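Local coordinates for alpha,alpha-trehalose-phosphate synthase (UDP-forming) (Burkholderia multivorans, PDB 5UOF), which belongs to glycosyltransferase family 20, a family of enzymes built on the two-domain GT-B fold, at residues I159-H164 / D190-Q195. Numbering follows the deposited sequence. Where two conformers were deposited one is given.
Sequences IGFFLH and DVTGFQ
Asp-190 grips Ile-159 at both ends of its backbone: OD2 accepts from Ile-159 N at 2.9 Å through its anti lone pair, while Asp-190 N donates to Ile-159 O. With CG beside its own backbone N (chi1 -56°), the carboxylate lies next to the start of strand 159-162, where Arg-151 and Arg-226 also hold it in salt bridges. Val-191 N adds a weak bond to the same Ile-159 O, and Val-191 O takes the N-H of Phe-161 at 2.8 Å. Thr-192 is the parallel bridge partner of Phe-161, with both side chains on the same face of the sheet. Gly-193 N donates to Phe-161 O at 2.7 Å, and Gly-193 O accepts a nearly straight bond from Leu-163 N; having no side chain, Gly-193 leaves room for the Phe-162 ring, whose CD1 lies 3.6 Å from Gly-193 C. On the face that carries Phe-161 and Thr-192, the edge of the Phe-194 ring meets Leu-163 CD2. Gln-195 closes the pairing beyond the strands. Its chain bends at chi2 (-85°), bringing NE2 within 3.1 Å of His-164 O and OE1 to the rim of the Phe-162 ring, 3.7 Å from CZ; amide and ring planes stand 76° apart. OE1 also accepts from Ile-235 N, and a water joins Leu-163 O to Gln-195 N. The two parallel strands run inside the Rossmann-like sheet of one GT-B domain: 159-162 pairs with strand 135-139 and 191-194 adjoins strand 226-232, while helix 146-152 packs on Ile-159 and Trp-453 meets Phe-162 edge-to-face.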
loop_
_atom_site.group_PDB
_atom_site.type_symbol
_atom_site.label_atom_id
_atom_site.label_comp_id
_atom_site.label_asym_id
_atom_site.label_seq_id
_atom_site.Cartn_x
_atom_site.Cartn_y
_atom_site.Cartn_z
ATOM N N ILE A 159 18.753 13.062 -20.864
ATOM C CA ILE A 159 17.523 12.289 -20.958
ATOM C C ILE A 159 16.693 12.577 -19.723
ATOM O O ILE A 159 17.202 12.495 -18.604
ATOM C CB ILE A 159 17.773 10.773 -21.066
ATOM C CG1 ILE A 159 18.877 10.466 -22.085
ATOM C CG2 ILE A 159 16.486 10.070 -21.470
ATOM C CD1 ILE A 159 19.226 8.973 -22.161
ATOM N N GLY A 160 15.423 12.897 -19.926
ATOM C CA GLY A 160 14.502 13.112 -18.828
ATOM C C GLY A 160 13.372 12.103 -18.858
ATOM O O GLY A 160 12.986 11.606 -19.917
ATOM N N PHE A 161 12.832 11.814 -17.676
ATOM C CA PHE A 161 11.698 10.916 -17.523
ATOM C C PHE A 161 10.599 11.680 -16.812
ATOM O O PHE A 161 10.877 12.439 -15.883
ATOM C CB PHE A 161 12.083 9.663 -16.692
ATOM C CG PHE A 161 10.968 8.650 -16.541
ATOM C CD1 PHE A 161 10.518 7.917 -17.636
ATOM C CD2 PHE A 161 10.401 8.398 -15.293
ATOM C CE1 PHE A 161 9.503 6.975 -17.495
ATOM C CE2 PHE A 161 9.384 7.454 -15.148
ATOM C CZ PHE A 161 8.935 6.746 -16.245
ATOM N N PHE A 162 9.356 11.502 -17.256
ATOM C CA PHE A 162 8.215 11.992 -16.488
ATOM C C PHE A 162 7.247 10.847 -16.243
ATOM O O PHE A 162 6.762 10.218 -17.190
ATOM C CB PHE A 162 7.489 13.157 -17.170
ATOM C CG PHE A 162 6.422 13.752 -16.287
ATOM C CD1 PHE A 162 6.782 14.611 -15.264
ATOM C CD2 PHE A 162 5.083 13.381 -16.411
ATOM C CE1 PHE A 162 5.824 15.123 -14.398
ATOM C CE2 PHE A 162 4.120 13.910 -15.563
ATOM C CZ PHE A 162 4.491 14.779 -14.552
ATOM N N LEU A 163 6.969 10.584 -14.969
ATOM C CA LEU A 163 6.011 9.566 -14.562
ATOM C C LEU A 163 4.634 10.203 -14.415
ATOM O O LEU A 163 4.450 11.112 -13.600
ATOM C CB LEU A 163 6.447 8.935 -13.241
ATOM C CG LEU A 163 5.632 7.716 -12.812
ATOM C CD1 LEU A 163 5.911 6.535 -13.778
ATOM C CD2 LEU A 163 5.997 7.354 -11.369
ATOM N N HIS A 164 3.666 9.733 -15.204
ATOM C CA HIS A 164 2.328 10.310 -15.156
ATOM C C HIS A 164 1.455 9.713 -14.057
ATOM O O HIS A 164 0.464 10.337 -13.662
ATOM C CB HIS A 164 1.632 10.140 -16.504
ATOM C CG HIS A 164 2.282 10.903 -17.614
ATOM N ND1 HIS A 164 1.652 11.948 -18.259
ATOM C CD2 HIS A 164 3.504 10.789 -18.180
ATOM C CE1 HIS A 164 2.463 12.440 -19.180
ATOM N NE2 HIS A 164 3.588 11.748 -19.161
ATOM N N ASP A 190 18.905 11.922 -16.474
ATOM C CA ASP A 190 19.442 13.130 -15.857
ATOM C C ASP A 190 18.373 13.893 -15.095
ATOM O O ASP A 190 18.689 14.595 -14.128
ATOM C CB ASP A 190 20.062 14.038 -16.913
ATOM C CG ASP A 190 21.121 13.333 -17.697
ATOM O OD1 ASP A 190 22.182 13.039 -17.109
ATOM O OD2 ASP A 190 20.863 13.025 -18.876
ATOM N N VAL A 191 17.118 13.776 -15.523
ATOM C CA VAL A 191 15.982 14.393 -14.850
ATOM C C VAL A 191 14.895 13.339 -14.694
ATOM O O VAL A 191 14.503 12.692 -15.675
ATOM C CB VAL A 191 15.437 15.608 -15.627
ATOM C CG1 VAL A 191 14.279 16.259 -14.855
ATOM C CG2 VAL A 191 16.550 16.633 -15.924
ATOM N N THR A 192 14.423 13.151 -13.466
ATOM C CA THR A 192 13.321 12.242 -13.169
ATOM C C THR A 192 12.196 13.069 -12.562
ATOM O O THR A 192 12.320 13.553 -11.431
ATOM C CB THR A 192 13.782 11.127 -12.231
ATOM O OG1 THR A 192 14.881 10.434 -12.839
ATOM C CG2 THR A 192 12.668 10.145 -11.988
ATOM N N GLY A 193 11.114 13.240 -13.314
ATOM C CA GLY A 193 10.021 14.109 -12.919
ATOM C C GLY A 193 8.797 13.321 -12.509
ATOM O O GLY A 193 8.517 12.250 -13.057
ATOM N N PHE A 194 8.071 13.873 -11.539
ATOM C CA PHE A 194 6.893 13.261 -10.952
ATOM C C PHE A 194 5.735 14.251 -10.945
ATOM O O PHE A 194 5.918 15.460 -11.106
ATOM C CB PHE A 194 7.173 12.795 -9.518
ATOM C CG PHE A 194 8.273 11.778 -9.425
ATOM C CD1 PHE A 194 7.989 10.435 -9.556
ATOM C CD2 PHE A 194 9.586 12.178 -9.232
ATOM C CE1 PHE A 194 9.003 9.489 -9.491
ATOM C CE2 PHE A 194 10.603 11.246 -9.162
ATOM C CZ PHE A 194 10.304 9.897 -9.284
ATOM N N GLN A 195 4.531 13.727 -10.711
ATOM C CA GLN A 195 3.360 14.599 -10.665
ATOM C C GLN A 195 3.377 15.499 -9.431
ATOM O O GLN A 195 3.102 16.702 -9.531
ATOM C CB GLN A 195 2.071 13.770 -10.714
ATOM C CG GLN A 195 1.825 13.085 -12.085
ATOM C CD GLN A 195 1.130 13.989 -13.113
ATOM O OE1 GLN A 195 1.181 15.223 -13.030
ATOM N NE2 GLN A 195 0.459 13.365 -14.078
HETATM O O HOH W 1 4.460 10.901 -10.751
#